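Local atomic coordinates of PTS-dependent dihydroxyacetone kinase, ADP-binding subunit DhaL (Lactococcus lactis subsp. lactis, PDB entry 3CR3), a protein that binds ADP with magnesium, receives a phosphoryl group from DhaM to form bound ATP, and passes it to dihydroxyacetone held by DhaK. Residues S91-E96 / S101-A106; E9-F14 / S85-M90; E53-G58 / F64-M69; D138-D143 / T186-V191. All coordinates share one frame; numbering follows the deposited sequence.

Contact 1: S91-E96 / S101-A106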
loop_
_atom_site.group_PDB
_atom_site.type_symbol
_atom_site.label_atom_id
_atom_site.label_comp_id
_atom_site.label_asym_id
_atom_site.label_seq_id
_atom_site.Cartn_x
_atom_site.Cartn_y
_atom_site.Cartn_z
ATOM N N SER A 91 -30.384 3.017 19.898
ATOM C CA SER A 91 -31.676 2.803 19.259
ATOM C C SER A 91 -32.297 1.490 19.764
ATOM O O SER A 91 -33.458 1.459 20.187
ATOM C CB SER A 91 -31.534 2.782 17.734
ATOM O OG SER A 91 -32.792 2.617 17.112
ATOM N N LYS A 92 -31.504 0.424 19.759
ATOM C CA LYS A 92 -32.010 -0.886 20.159
ATOM C C LYS A 92 -32.369 -0.912 21.654
ATOM O O LYS A 92 -33.440 -1.403 22.032
ATOM C CB LYS A 92 -31.031 -1.995 19.765
ATOM C CG LYS A 92 -30.786 -2.077 18.257
ATOM C CD LYS A 92 -29.634 -3.024 17.913
ATOM C CE LYS A 92 -28.786 -2.514 16.729
ATOM N NZ LYS A 92 -29.234 -3.007 15.399
ATOM N N THR A 93 -31.501 -0.351 22.491
ATOM C CA THR A 93 -31.785 -0.234 23.931
ATOM C C THR A 93 -33.070 0.574 24.202
ATOM O O THR A 93 -33.894 0.165 25.018
ATOM C CB THR A 93 -30.579 0.370 24.712
ATOM O OG1 THR A 93 -29.413 -0.432 24.494
ATOM C CG2 THR A 93 -30.858 0.430 26.203
ATOM N N ALA A 94 -33.244 1.691 23.488
ATOM C CA ALA A 94 -34.396 2.595 23.664
ATOM C C ALA A 94 -35.785 1.974 23.452
ATOM O O ALA A 94 -36.791 2.535 23.921
ATOM C CB ALA A 94 -34.249 3.833 22.782
ATOM N N ILE A 95 -35.850 0.842 22.747
ATOM C CA ILE A 95 -37.129 0.150 22.539
ATOM C C ILE A 95 -37.663 -0.318 23.886
ATOM O O ILE A 95 -38.866 -0.312 24.113
ATOM C CB ILE A 95 -37.011 -1.067 21.582
ATOM C CG1 ILE A 95 -36.279 -0.693 20.290
ATOM C CG2 ILE A 95 -38.399 -1.652 21.254
ATOM C CD1 ILE A 95 -35.868 -1.918 19.460
ATOM N N GLU A 96 -36.749 -0.661 24.792
ATOM C CA GLU A 96 -37.100 -1.251 26.072
ATOM C C GLU A 96 -36.934 -0.316 27.269
ATOM O O GLU A 96 -37.699 -0.404 28.225
ATOM C CB GLU A 96 -36.297 -2.530 26.283
ATOM C CG GLU A 96 -36.460 -3.560 25.130
ATOM C CD GLU A 96 -37.868 -4.158 25.006
ATOM O OE1 GLU A 96 -38.734 -3.915 25.887
ATOM O OE2 GLU A 96 -38.101 -4.893 24.017
ATOM N N SER A 101 -28.227 6.121 31.881
ATOM C CA SER A 101 -26.996 5.338 31.983
ATOM C C SER A 101 -27.056 4.047 31.142
ATOM O O SER A 101 -26.070 3.674 30.523
ATOM C CB SER A 101 -26.536 5.119 33.444
ATOM O OG SER A 101 -27.162 3.998 34.061
ATOM N N GLU A 102 -28.220 3.405 31.067
ATOM C CA GLU A 102 -28.406 2.245 30.169
ATOM C C GLU A 102 -28.139 2.551 28.690
ATOM O O GLU A 102 -27.561 1.719 27.978
ATOM C CB GLU A 102 -29.812 1.664 30.326
ATOM C CG GLU A 102 -29.986 0.789 31.562
ATOM C CD GLU A 102 -30.181 -0.672 31.221
ATOM O OE1 GLU A 102 -29.270 -1.300 30.624
ATOM O OE2 GLU A 102 -31.266 -1.194 31.549
ATOM N N LEU A 103 -28.563 3.734 28.235
ATOM C CA LEU A 103 -28.311 4.194 26.868
ATOM C C LEU A 103 -26.813 4.405 26.625
ATOM O O LEU A 103 -26.231 3.859 25.678
ATOM C CB LEU A 103 -29.092 5.487 26.557
ATOM C CG LEU A 103 -30.630 5.367 26.598
ATOM C CD1 LEU A 103 -31.323 6.726 26.381
ATOM C CD2 LEU A 103 -31.134 4.346 25.583
ATOM N N ILE A 104 -26.196 5.170 27.513
ATOM C CA ILE A 104 -24.783 5.485 27.408
ATOM C C ILE A 104 -23.983 4.182 27.435
ATOM O O ILE A 104 -23.019 4.032 26.692
ATOM C CB ILE A 104 -24.333 6.477 28.529
ATOM C CG1 ILE A 104 -25.155 7.778 28.482
ATOM C CG2 ILE A 104 -22.832 6.758 28.465
ATOM C CD1 ILE A 104 -25.282 8.427 27.078
ATOM N N TYR A 105 -24.418 3.236 28.270
ATOM C CA TYR A 105 -23.782 1.932 28.339
ATOM C C TYR A 105 -23.858 1.243 26.986
ATOM O O TYR A 105 -22.859 0.737 26.493
ATOM C CB TYR A 105 -24.437 1.050 29.411
ATOM C CG TYR A 105 -23.787 -0.315 29.541
ATOM C CD1 TYR A 105 -22.847 -0.560 30.534
ATOM C CD2 TYR A 105 -24.110 -1.357 28.657
ATOM C CE1 TYR A 105 -22.245 -1.809 30.661
ATOM C CE2 TYR A 105 -23.505 -2.607 28.764
ATOM C CZ TYR A 105 -22.575 -2.827 29.774
ATOM O OH TYR A 105 -21.976 -4.060 29.906
ATOM N N ALA A 106 -25.051 1.218 26.393
ATOM C CA ALA A 106 -25.215 0.644 25.054
ATOM C C ALA A 106 -24.234 1.304 24.081
ATOM O O ALA A 106 -23.512 0.617 23.383
ATOM C CB ALA A 106 -26.652 0.793 24.561
#
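E102 and T93 meet at the start of the second helix, where the T93 methyl CG2 stands 4.0 Å from the backbone carbonyl O of E102 and a little farther from its CB. The glutamate is exposed, and what it offers here is the base of its side chain and its carbonyl, while its backbone N donates to OD2 of D99, near the start of the helix. One residue on, L103 sends its CD2 branch into the angle between T93 and A94. CD2 is 4.0 Å from CG2 of T93, the two side chains crossing at a slant, and 4.2 Å from CB of A94. The next inward-facing position is A106, a full turn after E102. Its CB lies 3.0 Å from OG1 of T93, a distance short enough for a methyl and a hydroxyl to be doubtful in detail. With OG1 anti to the carbonyl carbon (chi1 -57°) and CG2 anti to the backbone N, the methyl is turned to E102 and L103 and the hydroxyl to A106. OG1 is also hydrogen-bonded to A89 O one turn back. Helices 79-94 and 100-115 are consecutive, joined by a short link, and S91 and A94 of the first also rest on helix 60-74. With the threonine hydroxyl satisfied inside its own helix, the contact between these two segments rests on van der Waals packing.

Contact 2: E9-F14 / S85-M90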
loop_
_atom_site.group_PDB
_atom_site.type_symbol
_atom_site.label_atom_id
_atom_site.label_comp_id
_atom_site.label_asym_id
_atom_site.label_seq_id
_atom_site.Cartn_x
_atom_site.Cartn_y
_atom_site.Cartn_z
ATOM N N GLU A 9 -34.626 18.052 21.090
ATOM C CA GLU A 9 -34.010 19.223 21.701
ATOM C C GLU A 9 -32.508 18.994 21.910
ATOM O O GLU A 9 -31.699 19.856 21.578
ATOM C CB GLU A 9 -34.678 19.556 23.040
ATOM C CG GLU A 9 -34.135 20.832 23.716
ATOM C CD GLU A 9 -34.660 21.045 25.132
ATOM O OE1 GLU A 9 -35.383 20.161 25.658
ATOM O OE2 GLU A 9 -34.348 22.108 25.724
ATOM N N TRP A 10 -32.156 17.822 22.450
ATOM C CA TRP A 10 -30.770 17.505 22.833
ATOM C C TRP A 10 -29.870 17.509 21.606
ATOM O O TRP A 10 -28.834 18.184 21.578
ATOM C CB TRP A 10 -30.705 16.175 23.640
ATOM C CG TRP A 10 -29.344 15.496 23.679
ATOM C CD1 TRP A 10 -28.118 16.104 23.813
ATOM C CD2 TRP A 10 -29.079 14.081 23.591
ATOM N NE1 TRP A 10 -27.116 15.159 23.798
ATOM C CE2 TRP A 10 -27.672 13.913 23.662
ATOM C CE3 TRP A 10 -29.891 12.945 23.446
ATOM C CZ2 TRP A 10 -27.064 12.657 23.602
ATOM C CZ3 TRP A 10 -29.281 11.689 23.379
ATOM C CH2 TRP A 10 -27.880 11.556 23.461
ATOM N N LEU A 11 -30.301 16.798 20.575
ATOM C CA LEU A 11 -29.537 16.687 19.343
ATOM C C LEU A 11 -29.391 18.035 18.621
ATOM O O LEU A 11 -28.373 18.284 17.979
ATOM C CB LEU A 11 -30.138 15.611 18.422
ATOM C CG LEU A 11 -29.948 14.183 18.942
ATOM C CD1 LEU A 11 -30.942 13.206 18.314
ATOM C CD2 LEU A 11 -28.513 13.711 18.736
ATOM N N GLY A 12 -30.398 18.895 18.747
ATOM C CA GLY A 12 -30.344 20.243 18.184
ATOM C C GLY A 12 -29.271 21.074 18.863
ATOM O O GLY A 12 -28.484 21.733 18.190
ATOM N N LYS A 13 -29.248 21.036 20.200
ATOM C CA LYS A 13 -28.215 21.716 20.986
ATOM C C LYS A 13 -26.826 21.166 20.709
ATOM O O LYS A 13 -25.870 21.925 20.666
ATOM C CB LYS A 13 -28.509 21.633 22.483
ATOM C CG LYS A 13 -29.645 22.540 22.941
ATOM C CD LYS A 13 -29.804 22.459 24.451
ATOM C CE LYS A 13 -30.863 23.441 24.935
ATOM N NZ LYS A 13 -30.474 24.854 24.652
ATOM N N PHE A 14 -26.721 19.843 20.547
ATOM C CA PHE A 14 -25.474 19.187 20.145
ATOM C C PHE A 14 -25.012 19.666 18.758
ATOM O O PHE A 14 -23.869 20.087 18.597
ATOM C CB PHE A 14 -25.613 17.658 20.193
ATOM C CG PHE A 14 -24.400 16.919 19.685
ATOM C CD1 PHE A 14 -23.143 17.101 20.281
ATOM C CD2 PHE A 14 -24.508 16.040 18.623
ATOM C CE1 PHE A 14 -22.025 16.420 19.809
ATOM C CE2 PHE A 14 -23.394 15.335 18.149
ATOM C CZ PHE A 14 -22.158 15.528 18.728
ATOM N N SER A 85 -22.521 3.529 15.218
ATOM C CA SER A 85 -22.732 2.303 15.978
ATOM C C SER A 85 -23.181 2.610 17.416
ATOM O O SER A 85 -23.989 1.874 17.981
ATOM C CB SER A 85 -21.483 1.424 15.971
ATOM O OG SER A 85 -21.153 1.040 14.640
ATOM N N ALA A 86 -22.670 3.696 17.992
ATOM C CA ALA A 86 -23.143 4.134 19.307
ATOM C C ALA A 86 -24.652 4.372 19.227
ATOM O O ALA A 86 -25.414 3.787 19.978
ATOM C CB ALA A 86 -22.405 5.400 19.781
ATOM N N PHE A 87 -25.087 5.191 18.274
ATOM C CA PHE A 87 -26.502 5.493 18.160
ATOM C C PHE A 87 -27.365 4.282 17.805
ATOM O O PHE A 87 -28.487 4.162 18.277
ATOM C CB PHE A 87 -26.739 6.707 17.248
ATOM C CG PHE A 87 -26.548 8.021 17.966
ATOM C CD1 PHE A 87 -27.567 8.548 18.747
ATOM C CD2 PHE A 87 -25.327 8.697 17.908
ATOM C CE1 PHE A 87 -27.398 9.736 19.449
ATOM C CE2 PHE A 87 -25.142 9.886 18.605
ATOM C CZ PHE A 87 -26.175 10.408 19.377
ATOM N N LEU A 88 -26.823 3.366 17.015
ATOM C CA LEU A 88 -27.556 2.169 16.629
ATOM C C LEU A 88 -27.878 1.297 17.844
ATOM O O LEU A 88 -28.998 0.794 17.979
ATOM C CB LEU A 88 -26.759 1.376 15.589
ATOM C CG LEU A 88 -27.521 0.355 14.751
ATOM C CD1 LEU A 88 -28.730 0.974 14.013
ATOM C CD2 LEU A 88 -26.560 -0.274 13.767
ATOM N N ALA A 89 -26.892 1.123 18.720
ATOM C CA ALA A 89 -27.073 0.344 19.942
ATOM C C ALA A 89 -28.055 1.046 20.876
ATOM O O ALA A 89 -28.928 0.404 21.467
ATOM C CB ALA A 89 -25.749 0.136 20.626
HETATM N N MSE A 90 -27.921 2.371 20.984
HETATM C CA MSE A 90 -28.849 3.194 21.763
HETATM C C MSE A 90 -30.268 3.106 21.219
HETATM O O MSE A 90 -31.232 3.117 21.980
HETATM C CB MSE A 90 -28.382 4.652 21.821
HETATM C CG MSE A 90 -27.081 4.828 22.594
HETATM SE SE MSE A 90 -26.446 6.669 22.618
HETATM C CE MSE A 90 -25.605 6.862 20.943
#
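The interior of an all-helical barrel, the fold of DhaL, is bridged here by W10 and L11 of helix 4-20 and F87 of helix 79-94. The CA atoms of L11 and F87 are 11.7 Å apart, so the backbones stand well separated and long side chains span the distance. CD2 of L11 reaches F87 CZ at 4.1 Å, the two side chains lying alongside one another and pointing opposite ways. On the indole, CH2 of W10 comes to 4.4 Å from F87 CE1, a looser approach in which the rings meet obliquely. In this barrel the helices enclose a hydrophobic core, and all three residues are buried in it: V67 of helix 60-74 packs on both L11 and F87, and W10 also lies against helix 175-191, where its NE1 is hydrogen-bonded to L183 O. One face of the phenyl ring is covered from its own helix. The terminal methyl CE of M90, a selenomethionine, sits 3.3 Å above the ring plane and over its centre, consistent with a CH-pi contact. The side chain of F87 lies about 7 Å from that of M124, an ADP-binding residue, and about 13 Å from the bound ADP itself.

Contact 3: E53-G58 / F64-M69; sequences EVSNFG and FKKVAM
F57 lays the CE1 and CZ corner of its ring against the first carbons of the K66 side chain. CE1 is 4.0 Å from CB of K66, while CZ lies 4.0 Å from CG, and the two side chains run across each other at about a right angle. The approach to the ring is oblique, the aliphatic part of the lysine leaning on the phenyl group. K66 starts with CG anti to its backbone N (chi1 -178°), which carries the chain out from helix 60-74 toward the other segment, and then bends at both chi2 (56°) and chi3 (84°). The double bend turns the outer carbons past the ring to S55, whose OG is 4.4 Å from CE of K66. This second approach is a loose one between a hydroxyl and a methylene. The hydroxyl is engaged on its own side, giving a hydrogen bond to A51 O, one turn back in helix 37-54. S55 is the first residue to depart from helical geometry after that helix, and from there the chain runs extended through N56 and F57. The whole patch is partly open to solvent, and across these two segments the contact is mainly dispersion between a lysine stem and a ring. F57 is also flanked by L52 of helix 37-54, I8 of helix 4-20 and I63 of helix 60-74, while K66 rests on A51 and L52, so the connection between helices 37-54 and 60-74 is folded back upon both helices it joins and touches helix 4-20 as well.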
loop_
_atom_site.group_PDB
_atom_site.type_symbol
_atom_site.label_atom_id
_atom_site.label_comp_id
_atom_site.label_asym_id
_atom_site.label_seq_id
_atom_site.Cartn_x
_atom_site.Cartn_y
_atom_site.Cartn_z
ATOM N N GLU A 53 -36.043 16.629 10.756
ATOM C CA GLU A 53 -37.126 17.578 10.457
ATOM C C GLU A 53 -38.217 16.961 9.570
ATOM O O GLU A 53 -39.410 17.124 9.850
ATOM C CB GLU A 53 -36.586 18.871 9.816
ATOM C CG GLU A 53 -36.280 20.026 10.793
ATOM C CD GLU A 53 -35.683 21.276 10.097
ATOM O OE1 GLU A 53 -34.618 21.161 9.434
ATOM O OE2 GLU A 53 -36.275 22.382 10.223
ATOM N N VAL A 54 -37.811 16.253 8.515
ATOM C CA VAL A 54 -38.768 15.686 7.551
ATOM C C VAL A 54 -39.477 14.429 8.061
ATOM O O VAL A 54 -40.571 14.089 7.589
ATOM C CB VAL A 54 -38.125 15.383 6.172
ATOM C CG1 VAL A 54 -37.652 16.674 5.499
ATOM C CG2 VAL A 54 -36.987 14.363 6.305
ATOM N N SER A 55 -38.853 13.736 9.011
ATOM C CA SER A 55 -39.447 12.527 9.563
ATOM C C SER A 55 -40.398 12.831 10.721
ATOM O O SER A 55 -40.331 13.899 11.341
ATOM C CB SER A 55 -38.364 11.503 9.953
ATOM O OG SER A 55 -37.345 12.084 10.743
ATOM N N ASN A 56 -41.299 11.889 10.981
ATOM C CA ASN A 56 -42.233 11.974 12.095
ATOM C C ASN A 56 -42.084 10.725 12.954
ATOM O O ASN A 56 -42.399 9.615 12.509
ATOM C CB ASN A 56 -43.672 12.106 11.586
ATOM C CG ASN A 56 -44.630 12.565 12.668
ATOM O OD1 ASN A 56 -44.783 13.770 12.913
ATOM N ND2 ASN A 56 -45.290 11.606 13.325
ATOM N N PHE A 57 -41.600 10.911 14.180
ATOM C CA PHE A 57 -41.155 9.787 15.014
ATOM C C PHE A 57 -42.207 9.252 15.971
ATOM O O PHE A 57 -42.876 10.012 16.671
ATOM C CB PHE A 57 -39.893 10.161 15.795
ATOM C CG PHE A 57 -38.707 10.445 14.929
ATOM C CD1 PHE A 57 -38.117 9.430 14.181
ATOM C CD2 PHE A 57 -38.169 11.727 14.871
ATOM C CE1 PHE A 57 -37.008 9.689 13.374
ATOM C CE2 PHE A 57 -37.063 12.001 14.075
ATOM C CZ PHE A 57 -36.479 10.981 13.326
ATOM N N GLY A 58 -42.335 7.934 15.994
ATOM C CA GLY A 58 -43.230 7.252 16.922
ATOM C C GLY A 58 -42.595 7.086 18.288
ATOM O O GLY A 58 -43.293 7.041 19.303
ATOM N N PHE A 64 -32.886 7.686 17.328
ATOM C CA PHE A 64 -31.523 7.177 17.389
ATOM C C PHE A 64 -31.142 6.393 16.121
ATOM O O PHE A 64 -30.027 6.533 15.618
ATOM C CB PHE A 64 -31.318 6.320 18.645
ATOM C CG PHE A 64 -31.388 7.096 19.962
ATOM C CD1 PHE A 64 -31.132 8.469 20.013
ATOM C CD2 PHE A 64 -31.664 6.432 21.152
ATOM C CE1 PHE A 64 -31.183 9.163 21.212
ATOM C CE2 PHE A 64 -31.714 7.116 22.355
ATOM C CZ PHE A 64 -31.466 8.488 22.388
ATOM N N LYS A 65 -32.069 5.584 15.605
ATOM C CA LYS A 65 -31.831 4.835 14.370
ATOM C C LYS A 65 -31.559 5.770 13.192
ATOM O O LYS A 65 -30.678 5.500 12.374
ATOM C CB LYS A 65 -32.999 3.886 14.052
ATOM C CG LYS A 65 -32.757 3.022 12.802
ATOM C CD LYS A 65 -33.599 1.728 12.780
ATOM C CE LYS A 65 -33.338 0.924 11.480
ATOM N NZ LYS A 65 -31.872 0.709 11.218
ATOM N N LYS A 66 -32.314 6.868 13.124
ATOM C CA LYS A 66 -32.168 7.880 12.075
ATOM C C LYS A 66 -30.831 8.618 12.202
ATOM O O LYS A 66 -30.180 8.943 11.193
ATOM C CB LYS A 66 -33.340 8.872 12.125
ATOM C CG LYS A 66 -33.332 9.964 11.039
ATOM C CD LYS A 66 -33.283 9.386 9.622
ATOM C CE LYS A 66 -34.670 8.989 9.100
ATOM N NZ LYS A 66 -34.520 8.183 7.839
ATOM N N VAL A 67 -30.429 8.873 13.444
ATOM C CA VAL A 67 -29.134 9.496 13.727
ATOM C C VAL A 67 -28.022 8.554 13.261
ATOM O O VAL A 67 -27.132 8.957 12.516
ATOM C CB VAL A 67 -28.978 9.854 15.230
ATOM C CG1 VAL A 67 -27.546 10.355 15.543
ATOM C CG2 VAL A 67 -30.002 10.891 15.630
ATOM N N ALA A 68 -28.101 7.297 13.673
ATOM C CA ALA A 68 -27.096 6.305 13.310
ATOM C C ALA A 68 -26.868 6.211 11.785
ATOM O O ALA A 68 -25.732 6.278 11.324
ATOM C CB ALA A 68 -27.465 4.960 13.892
HETATM N N MSE A 69 -27.949 6.090 11.011
HETATM C CA MSE A 69 -27.843 5.941 9.555
HETATM C C MSE A 69 -27.340 7.199 8.850
HETATM O O MSE A 69 -26.569 7.100 7.899
HETATM C CB MSE A 69 -29.174 5.484 8.935
HETATM C CG MSE A 69 -29.737 4.194 9.529
HETATM SE SE MSE A 69 -28.484 2.676 9.499
HETATM C CE MSE A 69 -27.620 2.783 11.239
#

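Contact 4: D138-D143 / T186-V191; sequences DSASKD and TLLEVV
L188 carries the apolar part of this contact, placing one methyl on a side chain and the other on a backbone. CD2 packs against CB of A140 at 4.1 Å, a plain methyl-to-methyl contact. The second branch, CD1 of L188, lies against the main chain from A140 C to K142 N, nearest to S141 CA (3.6 Å) and S141 N (3.7 Å). The fork of the leucine therefore straddles the link between A140 and S141. The side chain leaves helix 175-191 toward the loop, and chi1 (-73°, CG anti to the carbonyl carbon) together with chi2 (-173°) sets CD1 on the backbone and CD2 on the alanine. F131 of helix 125-136 packs on both A140 and L188, adding an aromatic neighbour to this small apolar group.

The polar interactions run within the loop and its helices. CB of S141 is directed away from the C-terminal helix; S141 is the N-cap residue of helix 142-151, its OG accepting from the backbone N of N144. On the preceding side, D138 has a positive phi of 43° as the C-prime residue of a Schellman motif that closes helix 125-136, with S139 N bonded to D134 O and D138 N to L135 O. Near the chain's end, the carbonyl O of L187 accepts from both V190 N and V191 N. The arrangement is a helix-to-helix connection, Schellman ending followed by a serine N-cap, packed against by one leucine of the C-terminal helix in a helical barrel.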
loop_
_atom_site.group_PDB
_atom_site.type_symbol
_atom_site.label_atom_id
_atom_site.label_comp_id
_atom_site.label_asym_id
_atom_site.label_seq_id
_atom_site.Cartn_x
_atom_site.Cartn_y
_atom_site.Cartn_z
ATOM N N ASP A 138 -23.934 9.161 40.418
ATOM C CA ASP A 138 -24.670 10.429 40.457
ATOM C C ASP A 138 -23.755 11.634 40.654
ATOM O O ASP A 138 -23.919 12.401 41.598
ATOM C CB ASP A 138 -25.753 10.398 41.539
ATOM C CG ASP A 138 -26.684 11.591 41.462
ATOM O OD1 ASP A 138 -26.998 12.053 40.330
ATOM O OD2 ASP A 138 -27.091 12.070 42.536
ATOM N N SER A 139 -22.782 11.779 39.763
ATOM C CA SER A 139 -21.771 12.819 39.875
ATOM C C SER A 139 -21.395 13.388 38.511
ATOM O O SER A 139 -20.356 14.010 38.363
ATOM C CB SER A 139 -20.533 12.275 40.604
ATOM O OG SER A 139 -19.956 11.182 39.899
ATOM N N ALA A 140 -22.252 13.169 37.517
ATOM C CA ALA A 140 -22.031 13.697 36.173
ATOM C C ALA A 140 -22.188 15.209 36.130
ATOM O O ALA A 140 -23.119 15.760 36.710
ATOM C CB ALA A 140 -22.960 13.030 35.166
ATOM N N SER A 141 -21.265 15.873 35.439
ATOM C CA SER A 141 -21.239 17.328 35.377
ATOM C C SER A 141 -20.400 17.822 34.211
ATOM O O SER A 141 -19.477 17.129 33.756
ATOM C CB SER A 141 -20.653 17.896 36.665
ATOM O OG SER A 141 -19.241 17.822 36.625
ATOM N N LYS A 142 -20.702 19.037 33.755
ATOM C CA LYS A 142 -19.905 19.689 32.715
ATOM C C LYS A 142 -18.442 19.846 33.145
ATOM O O LYS A 142 -17.532 19.599 32.356
ATOM C CB LYS A 142 -20.512 21.033 32.306
ATOM C CG LYS A 142 -19.590 21.881 31.434
ATOM C CD LYS A 142 -20.353 22.794 30.486
ATOM C CE LYS A 142 -19.409 23.747 29.783
ATOM N NZ LYS A 142 -18.862 24.751 30.743
ATOM N N ASP A 143 -18.226 20.228 34.397
ATOM C CA ASP A 143 -16.880 20.330 34.960
ATOM C C ASP A 143 -16.125 19.006 34.810
ATOM O O ASP A 143 -14.977 18.997 34.385
ATOM C CB ASP A 143 -16.926 20.725 36.451
ATOM C CG ASP A 143 -16.983 22.234 36.678
ATOM O OD1 ASP A 143 -16.932 23.009 35.697
ATOM O OD2 ASP A 143 -17.075 22.645 37.865
ATOM N N THR A 186 -24.557 18.853 26.431
ATOM C CA THR A 186 -25.916 19.181 25.967
ATOM C C THR A 186 -26.970 18.186 26.492
ATOM O O THR A 186 -28.095 18.557 26.785
ATOM C CB THR A 186 -25.977 19.241 24.441
ATOM O OG1 THR A 186 -25.371 18.059 23.887
ATOM C CG2 THR A 186 -25.223 20.475 23.943
ATOM N N LEU A 187 -26.593 16.921 26.610
ATOM C CA LEU A 187 -27.447 15.926 27.243
ATOM C C LEU A 187 -27.814 16.326 28.685
ATOM O O LEU A 187 -28.991 16.317 29.068
ATOM C CB LEU A 187 -26.782 14.543 27.214
ATOM C CG LEU A 187 -27.638 13.402 27.795
ATOM C CD1 LEU A 187 -29.046 13.352 27.160
ATOM C CD2 LEU A 187 -26.937 12.095 27.614
ATOM N N LEU A 188 -26.795 16.670 29.469
ATOM C CA LEU A 188 -26.980 17.072 30.865
ATOM C C LEU A 188 -27.917 18.279 31.005
ATOM O O LEU A 188 -28.757 18.324 31.909
ATOM C CB LEU A 188 -25.619 17.364 31.516
ATOM C CG LEU A 188 -24.727 16.161 31.831
ATOM C CD1 LEU A 188 -23.508 16.615 32.609
ATOM C CD2 LEU A 188 -25.478 15.082 32.611
ATOM N N GLU A 189 -27.772 19.239 30.095
ATOM C CA GLU A 189 -28.650 20.419 30.039
ATOM C C GLU A 189 -30.143 20.088 29.919
ATOM O O GLU A 189 -30.982 20.775 30.506
ATOM C CB GLU A 189 -28.263 21.327 28.868
ATOM C CG GLU A 189 -26.900 22.005 28.992
ATOM C CD GLU A 189 -26.506 22.798 27.745
ATOM O OE1 GLU A 189 -27.271 22.807 26.754
ATOM O OE2 GLU A 189 -25.418 23.423 27.764
ATOM N N VAL A 190 -30.489 19.068 29.142
ATOM C CA VAL A 190 -31.908 18.802 28.887
ATOM C C VAL A 190 -32.451 17.719 29.813
ATOM O O VAL A 190 -33.655 17.650 30.068
ATOM C CB VAL A 190 -32.212 18.464 27.395
ATOM C CG1 VAL A 190 -31.329 19.271 26.460
ATOM C CG2 VAL A 190 -32.067 16.982 27.115
ATOM N N VAL A 191 -31.540 16.896 30.322
ATOM C CA VAL A 191 -31.889 15.704 31.079
ATOM C C VAL A 191 -31.762 15.937 32.585
ATOM O O VAL A 191 -32.702 15.658 33.330
ATOM C CB VAL A 191 -31.056 14.470 30.576
ATOM C CG1 VAL A 191 -30.509 13.617 31.725
ATOM C CG2 VAL A 191 -31.874 13.636 29.588
#

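In the fold
Contact 2 is the core element of the four, with every touching residue buried; contacts 3 and 4 lie at the surface, and contact 1 is intermediate. Contacts 1 and 2 share helix 79-94, and helix 60-74 of contact 3 packs on that helix beside both, F64 touching S91 and M90, and V67 touching F87. Contact 4 joins this assembly, among others through L187, which meets W10 of contact 2 and I104 of contact 1, but it does not touch contact 3, some 24 Å away between centres. Large rings and a leucine meet in the core; outside, single leucines, a phenylalanine or a threonine meet alanine methyls, a lysine stem or backbone, with hydroxyls bonded locally.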